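Local coordinates for uncharacterized protein (Pyrococcus horikoshii, PDB 1ZJJ), which is a putative magnesium-dependent hydrolase of the haloacid dehalogenase superfamily, probably a phosphatase whose natural substrate is not established, at residues E27-K30 and P35-F38; M49-L54 and G58-S63; K120-G125 and L140-G145; A146-T151 and A172-A177; L248-P251 and E255-D258. All coordinates share one frame; numbering follows the deposited sequence.

Interaction 1 of 5, residues E27-K30 and P35-F38; sequences EFLK and PFAF
Leu29 meets Phe36 where helix 22-31 runs out and the chain turns back into strand 36-40. The CD1 methyl of Leu29 comes closest to the ring at Phe36 CD2, 3.9 Å away, and lies almost as near Phe36 CG, so the branch bears on the root of the aromatic ring rather than on its far end. Leu29 CB reaches the same Phe36 CD2. CG of Phe36 stands between its own backbone N and carbonyl carbon (chi1 63°), which turns the ring to the helix. Lys30, the next residue on the helix, serves the distal half of the ring. Its chain is extended beyond CG and runs past the ring margin, with CE 4.1 Å from Phe36 CZ and near the ring plane, at the edge, while CG of Lys30 lies 4.2 Å from Phe36 CE2. This is helix-to-strand packing within the Rossmann-like core of a haloacid dehalogenase hydrolase, the helix lying against the parallel sheet that also holds strand 2-6. Ile4 and Phe6 of that central strand back Leu29, and Ile26 adds a further side chain to Phe36. Since the lysine offers methylenes to the ring edge and the leucine a methyl group, the contact is apolar throughout: van der Waals packing, buried on the Leu29 side and bordering solvent at Lys30, rather than attraction of the ammonium group to the aromatic face.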
# COMPACT_ATOMS: atom_id res chain seq x y z
N GLU B 27 0.50 -39.92 -9.81
CA GLU B 27 0.03 -41.27 -10.11
C GLU B 27 0.36 -42.19 -8.94
O GLU B 27 -0.35 -43.16 -8.67
CB GLU B 27 0.67 -41.83 -11.39
CG GLU B 27 -0.28 -41.82 -12.56
CD GLU B 27 -1.70 -42.15 -12.14
OE1 GLU B 27 -1.94 -43.26 -11.62
OE2 GLU B 27 -2.58 -41.27 -12.31
N PHE B 28 1.44 -41.86 -8.24
CA PHE B 28 1.87 -42.63 -7.10
C PHE B 28 0.96 -42.43 -5.88
O PHE B 28 0.62 -43.38 -5.18
CB PHE B 28 3.31 -42.26 -6.72
CG PHE B 28 3.81 -42.93 -5.48
CD1 PHE B 28 4.11 -44.29 -5.49
CD2 PHE B 28 3.96 -42.22 -4.31
CE1 PHE B 28 4.56 -44.92 -4.33
CE2 PHE B 28 4.40 -42.84 -3.14
CZ PHE B 28 4.71 -44.19 -3.15
N LEU B 29 0.58 -41.18 -5.62
CA LEU B 29 -0.28 -40.89 -4.48
C LEU B 29 -1.61 -41.63 -4.59
O LEU B 29 -2.14 -42.14 -3.60
CB LEU B 29 -0.51 -39.37 -4.36
CG LEU B 29 0.78 -38.57 -4.19
CD1 LEU B 29 0.46 -37.09 -4.06
CD2 LEU B 29 1.53 -39.07 -2.95
N LYS B 30 -2.14 -41.70 -5.81
CA LYS B 30 -3.40 -42.39 -6.06
C LYS B 30 -3.26 -43.90 -5.82
O LYS B 30 -4.16 -44.54 -5.28
CB LYS B 30 -3.84 -42.13 -7.50
CG LYS B 30 -4.16 -40.67 -7.75
CD LYS B 30 -4.49 -40.38 -9.20
CE LYS B 30 -5.12 -39.00 -9.29
NZ LYS B 30 -5.25 -38.49 -10.69
N PRO B 35 -4.51 -39.17 -0.02
CA PRO B 35 -5.31 -38.02 -0.44
C PRO B 35 -4.41 -36.79 -0.57
O PRO B 35 -3.43 -36.65 0.16
CB PRO B 35 -6.31 -37.85 0.70
CG PRO B 35 -6.41 -39.22 1.30
CD PRO B 35 -4.97 -39.67 1.28
N PHE B 36 -4.74 -35.90 -1.50
CA PHE B 36 -3.94 -34.70 -1.68
C PHE B 36 -4.78 -33.57 -2.23
O PHE B 36 -5.89 -33.78 -2.74
CB PHE B 36 -2.76 -34.99 -2.62
CG PHE B 36 -3.18 -35.38 -4.01
CD1 PHE B 36 -3.40 -34.41 -4.99
CD2 PHE B 36 -3.39 -36.72 -4.33
CE1 PHE B 36 -3.83 -34.77 -6.27
CE2 PHE B 36 -3.82 -37.08 -5.61
CZ PHE B 36 -4.04 -36.11 -6.57
N ALA B 37 -4.26 -32.36 -2.11
CA ALA B 37 -4.95 -31.18 -2.61
C ALA B 37 -3.92 -30.11 -2.94
O ALA B 37 -2.83 -30.11 -2.38
CB ALA B 37 -5.94 -30.66 -1.58
N PHE B 38 -4.28 -29.23 -3.86
CA PHE B 38 -3.39 -28.14 -4.25
C PHE B 38 -3.93 -26.89 -3.55
O PHE B 38 -5.15 -26.68 -3.47
CB PHE B 38 -3.38 -28.00 -5.77
CG PHE B 38 -2.86 -29.24 -6.49
CD1 PHE B 38 -2.17 -30.23 -5.80
CD2 PHE B 38 -3.05 -29.38 -7.86
CE1 PHE B 38 -1.67 -31.36 -6.47
CE2 PHE B 38 -2.55 -30.50 -8.54
CZ PHE B 38 -1.86 -31.49 -7.84

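Interaction 2 of 5, residues M49-L54 and G58-S63; sequences MYREKL and GIDVSS
A Schellman motif ends helix 47-56, and the residues that follow it fold back along the helix flank. Gly58, with positive phi, is the C-prime residue: the chain reverses there, and Ile59 N donates to Leu54 O at 2.9 Å. The reversal sets Ile59 beside Leu54, whose CD2 methyl lies 4.0 Å from Ile59 CD1. The other leucine branch serves a different neighbour, Leu54 CD1 resting 3.7 Å from Val61 CG2. Phe38 and Ile66, from two adjacent strands of the haloacid dehalogenase core sheet, continue this apolar cluster inward.

Toward the surface the contact turns polar. Arg51 has CG anti to the backbone N (chi1 164°) and a chain extended as far as NE, which carries the guanidinium alongside the returning segment. Arg51 NH1 makes two bonds there: to Val61 O, and to Asp60 OD1 at 2.9 Å in a salt bridge. Both oxygens lie at the guanidinium edge, close to its plane, yet the donor stands above the carboxylate plane of Asp60 and above the carbonyl plane of Val61. Guanidinium and carboxylate are turned 46° from each other. Glu52 OE2 adds a long charge pairing to Arg51 NE from well outside the guanidinium plane. Between the polar and apolar layers a single water bridges the two backbones: it donates to Arg51 O and to Ile59 O, the latter at 2.6 Å, and accepts from Val61 N.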
# COMPACT_ATOMS: atom_id res chain seq x y z
N MET B 49 -9.98 -23.00 -13.94
CA MET B 49 -8.90 -22.43 -14.73
C MET B 49 -7.58 -23.09 -14.37
O MET B 49 -6.74 -23.35 -15.24
CB MET B 49 -8.79 -20.92 -14.49
CG MET B 49 -9.82 -20.07 -15.23
SD MET B 49 -9.74 -18.31 -14.79
CE MET B 49 -11.28 -18.10 -13.97
N TYR B 50 -7.38 -23.36 -13.08
CA TYR B 50 -6.15 -23.98 -12.64
C TYR B 50 -6.03 -25.41 -13.14
O TYR B 50 -4.93 -25.87 -13.46
CB TYR B 50 -6.03 -23.91 -11.11
CG TYR B 50 -5.28 -22.68 -10.67
CD1 TYR B 50 -5.93 -21.65 -9.99
CD2 TYR B 50 -3.93 -22.51 -10.99
CE1 TYR B 50 -5.26 -20.48 -9.63
CE2 TYR B 50 -3.25 -21.35 -10.64
CZ TYR B 50 -3.91 -20.34 -9.97
OH TYR B 50 -3.24 -19.19 -9.63
N ARG B 51 -7.15 -26.12 -13.22
CA ARG B 51 -7.12 -27.49 -13.73
C ARG B 51 -6.59 -27.44 -15.16
O ARG B 51 -5.80 -28.29 -15.56
CB ARG B 51 -8.51 -28.13 -13.72
CG ARG B 51 -8.61 -29.39 -14.58
CD ARG B 51 -10.02 -29.98 -14.54
NE ARG B 51 -10.30 -30.86 -15.68
CZ ARG B 51 -9.72 -32.05 -15.88
NH1 ARG B 51 -8.82 -32.51 -15.03
NH2 ARG B 51 -10.05 -32.77 -16.95
N GLU B 52 -7.01 -26.44 -15.93
CA GLU B 52 -6.54 -26.32 -17.31
C GLU B 52 -5.04 -26.02 -17.35
O GLU B 52 -4.30 -26.63 -18.13
CB GLU B 52 -7.33 -25.23 -18.06
CG GLU B 52 -8.84 -25.48 -18.12
CD GLU B 52 -9.20 -26.86 -18.67
OE1 GLU B 52 -8.91 -27.13 -19.86
OE2 GLU B 52 -9.76 -27.68 -17.91
N LYS B 53 -4.59 -25.09 -16.52
CA LYS B 53 -3.16 -24.75 -16.49
C LYS B 53 -2.35 -26.00 -16.15
O LYS B 53 -1.32 -26.27 -16.77
CB LYS B 53 -2.91 -23.64 -15.45
CG LYS B 53 -1.45 -23.49 -14.99
CD LYS B 53 -0.51 -23.02 -16.09
CE LYS B 53 0.92 -22.88 -15.55
NZ LYS B 53 1.86 -22.30 -16.55
N LEU B 54 -2.82 -26.75 -15.16
CA LEU B 54 -2.12 -27.96 -14.74
C LEU B 54 -2.05 -28.96 -15.89
O LEU B 54 -1.01 -29.57 -16.13
CB LEU B 54 -2.82 -28.57 -13.53
CG LEU B 54 -2.53 -27.85 -12.21
CD1 LEU B 54 -3.36 -28.44 -11.10
CD2 LEU B 54 -1.05 -27.96 -11.87
N GLY B 58 1.23 -30.97 -17.95
CA GLY B 58 1.30 -32.42 -17.91
C GLY B 58 0.66 -33.08 -16.71
O GLY B 58 0.90 -34.24 -16.40
N ILE B 59 -0.21 -32.33 -16.05
CA ILE B 59 -0.89 -32.80 -14.85
C ILE B 59 -2.42 -32.84 -14.95
O ILE B 59 -3.05 -31.83 -15.26
CB ILE B 59 -0.51 -31.90 -13.68
CG1 ILE B 59 1.01 -31.89 -13.55
CG2 ILE B 59 -1.16 -32.41 -12.41
CD1 ILE B 59 1.66 -30.52 -13.33
N ASP B 60 -3.00 -33.99 -14.63
CA ASP B 60 -4.45 -34.14 -14.68
C ASP B 60 -5.04 -34.40 -13.29
O ASP B 60 -4.83 -35.47 -12.71
CB ASP B 60 -4.83 -35.29 -15.62
CG ASP B 60 -6.31 -35.31 -15.94
OD1 ASP B 60 -7.13 -34.82 -15.13
OD2 ASP B 60 -6.66 -35.83 -17.02
N VAL B 61 -5.78 -33.43 -12.77
CA VAL B 61 -6.43 -33.56 -11.47
C VAL B 61 -7.76 -32.83 -11.53
O VAL B 61 -7.95 -31.91 -12.33
CB VAL B 61 -5.59 -32.94 -10.33
CG1 VAL B 61 -4.22 -33.62 -10.25
CG2 VAL B 61 -5.44 -31.43 -10.55
N SER B 62 -8.68 -33.24 -10.67
CA SER B 62 -10.00 -32.62 -10.62
C SER B 62 -9.92 -31.23 -9.98
O SER B 62 -9.16 -31.02 -9.04
CB SER B 62 -10.94 -33.51 -9.81
OG SER B 62 -12.21 -32.90 -9.66
N SER B 63 -10.69 -30.29 -10.51
CA SER B 63 -10.71 -28.95 -9.96
C SER B 63 -11.24 -29.01 -8.52
O SER B 63 -11.12 -28.06 -7.76
CB SER B 63 -11.61 -28.04 -10.80
OG SER B 63 -12.95 -28.49 -10.75
O HOH W 1 -5.25 -30.76 -14.25

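Interaction 3 of 5, residues K120-G125 and L140-G145; sequences KHVVVG and LAIRNG
Val122 supplies the whole strand side of this contact, and its close packing is confined to two helix residues. The CG2 methyl of Val122 sits 3.7 Å from Ala141 CB and equally near Ile142 CG1, touching both neighbours on the helix at once. That methyl is anti to the carbonyl carbon, while CG1 of Val122 takes the place anti to the backbone N (chi1 176°) and comes only to 4.1 Å from Ile142 CD1. Ile142 stretches its longer branch across the valine: CG1 lies 3.8 Å from Val122 CB, and the two side chains cross at about a right angle. Strand 121-124, helix 132-143 and strand 147-150 make up a beta-alpha-beta unit, and these three residues form part of the seam between its first strand and its helix. Phe148, on the unit's second strand, also touches Ile142, and Ala146 touches Val122.

Beyond this buried patch the contact loosens toward solvent. The helix closes in a Schellman motif with Gly145 as the positive-phi C-prime residue, Ala146 N reaching back to Ala141 O. Here the exposed Lys120 and Gly145 lie near each other without touching, and the lysine side chain sets out away from the helix. Arg143 is exposed as well; its NH2 bonds to Ala177 O on helix 167-178, and its side chain packs on Ile163 of the second subunit.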
# COMPACT_ATOMS: atom_id res chain seq x y z
N LYS B 120 -21.36 -4.00 2.68
CA LYS B 120 -21.16 -4.60 3.99
C LYS B 120 -19.82 -5.34 4.10
O LYS B 120 -19.29 -5.52 5.20
CB LYS B 120 -22.31 -5.58 4.30
CG LYS B 120 -23.67 -4.93 4.46
CD LYS B 120 -23.69 -3.97 5.65
CE LYS B 120 -25.03 -3.27 5.80
NZ LYS B 120 -26.13 -4.18 6.24
N HIS B 121 -19.28 -5.76 2.96
CA HIS B 121 -18.01 -6.49 2.93
C HIS B 121 -17.13 -6.03 1.77
O HIS B 121 -17.60 -5.90 0.64
CB HIS B 121 -18.27 -8.00 2.78
CG HIS B 121 -19.23 -8.56 3.78
ND1 HIS B 121 -18.95 -8.64 5.12
CD2 HIS B 121 -20.48 -9.07 3.62
CE1 HIS B 121 -19.98 -9.18 5.75
NE2 HIS B 121 -20.92 -9.45 4.86
N VAL B 122 -15.86 -5.78 2.06
CA VAL B 122 -14.91 -5.40 1.02
C VAL B 122 -13.89 -6.53 0.92
O VAL B 122 -13.24 -6.88 1.90
CB VAL B 122 -14.18 -4.09 1.37
CG1 VAL B 122 -13.14 -3.79 0.30
CG2 VAL B 122 -15.18 -2.95 1.47
N VAL B 123 -13.78 -7.12 -0.27
CA VAL B 123 -12.87 -8.24 -0.50
C VAL B 123 -11.76 -7.78 -1.45
O VAL B 123 -12.02 -7.32 -2.56
CB VAL B 123 -13.62 -9.45 -1.09
CG1 VAL B 123 -12.64 -10.59 -1.36
CG2 VAL B 123 -14.69 -9.93 -0.11
N VAL B 124 -10.51 -7.92 -1.00
CA VAL B 124 -9.37 -7.48 -1.78
C VAL B 124 -8.40 -8.60 -2.12
O VAL B 124 -7.87 -9.26 -1.24
CB VAL B 124 -8.58 -6.40 -1.00
CG1 VAL B 124 -7.48 -5.79 -1.87
CG2 VAL B 124 -9.53 -5.32 -0.50
N GLY B 125 -8.18 -8.80 -3.42
CA GLY B 125 -7.25 -9.80 -3.89
C GLY B 125 -6.35 -9.10 -4.89
O GLY B 125 -6.39 -7.87 -5.01
N LEU B 140 -13.65 4.11 1.61
CA LEU B 140 -14.88 4.73 2.10
C LEU B 140 -15.79 3.67 2.71
O LEU B 140 -16.34 3.87 3.79
CB LEU B 140 -15.60 5.45 0.96
CG LEU B 140 -14.94 6.75 0.46
CD1 LEU B 140 -15.65 7.26 -0.78
CD2 LEU B 140 -14.98 7.78 1.57
N ALA B 141 -15.92 2.54 2.04
CA ALA B 141 -16.77 1.45 2.52
C ALA B 141 -16.25 0.85 3.83
O ALA B 141 -17.00 0.71 4.79
CB ALA B 141 -16.89 0.38 1.46
N ILE B 142 -14.97 0.50 3.87
CA ILE B 142 -14.38 -0.07 5.08
C ILE B 142 -14.50 0.92 6.25
O ILE B 142 -14.75 0.51 7.39
CB ILE B 142 -12.90 -0.43 4.88
CG1 ILE B 142 -12.78 -1.59 3.89
CG2 ILE B 142 -12.25 -0.77 6.22
CD1 ILE B 142 -11.36 -1.87 3.43
N ARG B 143 -14.32 2.21 5.97
CA ARG B 143 -14.44 3.24 7.00
C ARG B 143 -15.89 3.40 7.45
O ARG B 143 -16.16 3.91 8.53
CB ARG B 143 -13.93 4.58 6.46
CG ARG B 143 -12.53 4.85 6.90
CD ARG B 143 -11.91 5.99 6.17
NE ARG B 143 -10.51 6.05 6.52
CZ ARG B 143 -10.05 6.45 7.70
NH1 ARG B 143 -10.90 6.84 8.64
NH2 ARG B 143 -8.75 6.45 7.93
N ASN B 144 -16.80 2.96 6.60
CA ASN B 144 -18.22 3.03 6.92
C ASN B 144 -18.69 1.78 7.68
O ASN B 144 -19.88 1.60 7.93
CB ASN B 144 -19.04 3.20 5.65
CG ASN B 144 -20.49 3.54 5.93
OD1 ASN B 144 -20.79 4.43 6.73
ND2 ASN B 144 -21.40 2.84 5.26
N GLY B 145 -17.73 0.92 8.02
CA GLY B 145 -18.05 -0.29 8.75
C GLY B 145 -18.01 -1.59 7.96
O GLY B 145 -18.27 -2.65 8.52

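Interaction 4 of 5, residues A146-T151 and A172-A177; sequences ATFIGT and AALKVA
Phe148 sends the outer end of its ring against helix 167-178, and the nearest meeting is CZ with Leu174 CB at 3.5 Å. Leu174 CB also lies 4.0 Å from Phe148 CE1, so the leucine's first carbon, rather than its branched end, takes up one flank of the ring tip. On the other flank CE2 of Phe148 faces backbone: Lys175 N is 3.7 Å away and Lys175 CA 3.8 Å. The helix atoms approach the ring obliquely, and the Lys175 side chain adds little, its CB standing 4.3 Å from Phe148 CE2 while the rest of the chain leads away from the strand.

What brings the ring this far is its first torsion. With CG anti to the backbone N (chi1 179°), Phe148 projects from strand 147-150 toward the helix. A second shell surrounds both partners. Val124 of the neighbouring strand and Pro182 pack around Phe148, whereas Leu174 also touches Val124, Leu135 and Thr139, its branches being directed into the sheet and the adjacent helix. Strand 147-150 is an inner strand of the four-stranded parallel sheet, so this contact fixes one helix of the smaller alpha/beta domain, consistent with the cap of UmpH-like haloacid dehalogenase hydrolases, on its sheet. The same helix reaches the second subunit, where Ala173 packs on Ala173 of that chain. With carbon meeting carbon and a backbone amide merely passing the ring, the association rests on shape and burial, with no directional polar bond between the two segments.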
# COMPACT_ATOMS: atom_id res chain seq x y z
N ALA B 146 -17.68 -1.52 6.68
CA ALA B 146 -17.63 -2.74 5.87
C ALA B 146 -16.47 -3.61 6.30
O ALA B 146 -15.41 -3.11 6.68
CB ALA B 146 -17.47 -2.38 4.40
N THR B 147 -16.66 -4.93 6.24
CA THR B 147 -15.60 -5.86 6.60
C THR B 147 -14.43 -5.66 5.63
O THR B 147 -14.64 -5.41 4.44
CB THR B 147 -16.08 -7.33 6.50
OG1 THR B 147 -17.37 -7.45 7.13
CG2 THR B 147 -15.10 -8.25 7.21
N PHE B 148 -13.21 -5.76 6.13
CA PHE B 148 -12.01 -5.61 5.32
C PHE B 148 -11.41 -7.01 5.24
O PHE B 148 -10.85 -7.51 6.22
CB PHE B 148 -11.06 -4.62 6.01
CG PHE B 148 -9.75 -4.38 5.29
CD1 PHE B 148 -9.51 -4.88 4.02
CD2 PHE B 148 -8.75 -3.61 5.91
CE1 PHE B 148 -8.28 -4.63 3.36
CE2 PHE B 148 -7.54 -3.35 5.26
CZ PHE B 148 -7.30 -3.86 4.00
N ILE B 149 -11.57 -7.65 4.08
CA ILE B 149 -11.07 -9.01 3.85
C ILE B 149 -10.02 -9.07 2.74
O ILE B 149 -10.25 -8.59 1.63
CB ILE B 149 -12.23 -9.95 3.44
CG1 ILE B 149 -13.32 -9.93 4.51
CG2 ILE B 149 -11.70 -11.38 3.25
CD1 ILE B 149 -14.67 -10.40 4.00
N GLY B 150 -8.88 -9.68 3.04
CA GLY B 150 -7.82 -9.81 2.05
C GLY B 150 -7.66 -11.27 1.68
O GLY B 150 -7.61 -12.12 2.56
N THR B 151 -7.58 -11.58 0.38
CA THR B 151 -7.45 -12.98 -0.02
C THR B 151 -6.14 -13.63 0.43
O THR B 151 -6.14 -14.78 0.86
CB THR B 151 -7.59 -13.17 -1.55
OG1 THR B 151 -6.56 -12.43 -2.23
CG2 THR B 151 -8.95 -12.69 -2.02
N ALA B 172 -2.04 -3.69 1.91
CA ALA B 172 -1.28 -2.79 2.77
C ALA B 172 -1.73 -1.34 2.59
O ALA B 172 -1.89 -0.61 3.57
CB ALA B 172 0.22 -2.91 2.47
N ALA B 173 -1.94 -0.93 1.35
CA ALA B 173 -2.39 0.42 1.06
C ALA B 173 -3.73 0.70 1.75
O ALA B 173 -3.92 1.76 2.34
CB ALA B 173 -2.53 0.63 -0.44
N LEU B 174 -4.65 -0.26 1.68
CA LEU B 174 -5.96 -0.09 2.29
C LEU B 174 -5.89 -0.11 3.82
O LEU B 174 -6.68 0.56 4.49
CB LEU B 174 -6.92 -1.17 1.78
CG LEU B 174 -7.35 -0.95 0.33
CD1 LEU B 174 -8.20 -2.12 -0.12
CD2 LEU B 174 -8.12 0.37 0.22
N LYS B 175 -4.93 -0.85 4.36
CA LYS B 175 -4.75 -0.90 5.81
C LYS B 175 -4.36 0.50 6.29
O LYS B 175 -4.84 0.98 7.32
CB LYS B 175 -3.64 -1.90 6.17
CG LYS B 175 -3.37 -2.01 7.67
CD LYS B 175 -2.42 -3.18 7.97
CE LYS B 175 -1.06 -2.96 7.33
NZ LYS B 175 -0.16 -4.15 7.42
N VAL B 176 -3.48 1.16 5.54
CA VAL B 176 -3.03 2.51 5.87
C VAL B 176 -4.14 3.54 5.67
O VAL B 176 -4.31 4.43 6.50
CB VAL B 176 -1.80 2.91 5.03
CG1 VAL B 176 -1.54 4.41 5.14
CG2 VAL B 176 -0.60 2.13 5.50
N ALA B 177 -4.89 3.40 4.59
CA ALA B 177 -5.97 4.34 4.30
C ALA B 177 -7.18 4.19 5.21
O ALA B 177 -7.90 5.16 5.45
CB ALA B 177 -6.40 4.20 2.84

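Interaction 5 of 5, residues L248-P251 and E255-D258; sequences LVLP and ELID
Leu250 and Leu256 meet through one methyl each, CD1 of Leu250 lying 3.5 Å from CD2 of Leu256, with the two side chains crossing at about a right angle. Leu250 has an ordinary conformation: CG anti to the carbonyl carbon and an extended second torsion send CD1 toward the start of the helix, where it also comes within 3.7 Å of Leu256 CG. Leu256 has a chi1 of -95°, off the usual staggered value, and its branched end comes nearer the strand than its first bond suggests.

The pair links strand 248-250, an outermost strand of the parallel core sheet, to the C-terminal helix 256-261 that follows it, within the Rossmann-like fold of the haloacid dehalogenase superfamily. Ile227 of the adjoining strand touches both leucines, and Leu25 of helix 22-31 covers Leu256 further on.

Beside this apolar pair, Glu255 folds over the proline ring. Its chain bends at the second torsion (chi2 65°), with Glu255 CG 3.7 Å from Pro251 CD and the carboxylate turned back along the ring instead of outward. OE1 of Glu255 thereby reaches 3.4 Å from Pro251 CB, a van der Waals contact with a ring carbon. The polar partner of that oxygen is the hydroxyl of Ser252, to which Glu255 OE1 is hydrogen-bonded in the turn between strand and helix.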
# COMPACT_ATOMS: atom_id res chain seq x y z
N LEU B 248 11.56 -30.89 6.49
CA LEU B 248 12.23 -31.67 5.46
C LEU B 248 12.45 -30.81 4.22
O LEU B 248 11.59 -30.00 3.86
CB LEU B 248 11.37 -32.89 5.10
CG LEU B 248 11.83 -33.82 3.97
CD1 LEU B 248 12.97 -34.70 4.46
CD2 LEU B 248 10.66 -34.68 3.53
N VAL B 249 13.60 -30.98 3.59
CA VAL B 249 13.93 -30.24 2.38
C VAL B 249 14.20 -31.25 1.27
O VAL B 249 14.99 -32.18 1.44
CB VAL B 249 15.18 -29.35 2.56
CG1 VAL B 249 15.46 -28.58 1.28
CG2 VAL B 249 14.99 -28.40 3.73
N LEU B 250 13.55 -31.07 0.13
CA LEU B 250 13.73 -31.97 -1.00
C LEU B 250 14.04 -31.18 -2.27
O LEU B 250 13.66 -30.01 -2.39
CB LEU B 250 12.46 -32.81 -1.24
CG LEU B 250 11.96 -33.74 -0.13
CD1 LEU B 250 10.62 -34.34 -0.58
CD2 LEU B 250 12.98 -34.83 0.15
N PRO B 251 14.74 -31.80 -3.22
CA PRO B 251 15.10 -31.15 -4.48
C PRO B 251 13.85 -30.72 -5.25
O PRO B 251 13.79 -29.62 -5.82
CB PRO B 251 15.88 -32.24 -5.22
CG PRO B 251 16.51 -33.01 -4.09
CD PRO B 251 15.36 -33.13 -3.12
N GLU B 255 11.03 -36.29 -5.61
CA GLU B 255 11.72 -37.02 -4.56
C GLU B 255 10.80 -37.46 -3.42
O GLU B 255 11.20 -38.24 -2.55
CB GLU B 255 12.87 -36.18 -3.99
CG GLU B 255 14.12 -36.14 -4.86
CD GLU B 255 13.92 -35.46 -6.20
OE1 GLU B 255 13.37 -34.34 -6.23
OE2 GLU B 255 14.32 -36.04 -7.24
N LEU B 256 9.57 -36.95 -3.41
CA LEU B 256 8.61 -37.33 -2.38
C LEU B 256 8.24 -38.79 -2.51
O LEU B 256 7.84 -39.42 -1.54
CB LEU B 256 7.32 -36.50 -2.50
CG LEU B 256 7.19 -35.24 -1.65
CD1 LEU B 256 5.81 -34.62 -1.89
CD2 LEU B 256 7.36 -35.58 -0.17
N ILE B 257 8.38 -39.33 -3.71
CA ILE B 257 8.05 -40.73 -3.95
C ILE B 257 8.94 -41.67 -3.14
O ILE B 257 8.45 -42.51 -2.39
CB ILE B 257 8.17 -41.07 -5.45
CG1 ILE B 257 7.15 -40.25 -6.25
CG2 ILE B 257 7.93 -42.56 -5.66
CD1 ILE B 257 7.27 -40.42 -7.74
N ASP B 258 10.26 -41.54 -3.28
CA ASP B 258 11.15 -42.41 -2.54
C ASP B 258 11.12 -42.09 -1.05
O ASP B 258 11.35 -42.97 -0.22
CB ASP B 258 12.57 -42.36 -3.10
CG ASP B 258 12.75 -43.30 -4.29
OD1 ASP B 258 13.85 -43.34 -4.87
OD2 ASP B 258 11.78 -43.99 -4.65

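Overall arrangement
The five contacts divide between two parts of the chain. Interactions 1, 2 and 5 belong to the core domain with the six-stranded sheet. Interaction 1 joins interaction 2 through Phe38 CD2 and Leu54 CD1, 3.4 Å apart, and meets interaction 5 where Phe28 packs on Ile257. Interactions 3 and 4, with centres about 7 Å apart, share the smaller sheet, Val122 N probably hydrogen-bonding to Thr147 O, and both reach the second subunit. The centres of interactions 1 and 3 are about 38 Å apart. Magnesium is bound by Asp7, Asp9 and Asp210 in the core domain; the side chains of Leu54 and Leu256 lie about 12 and 14 Å from it.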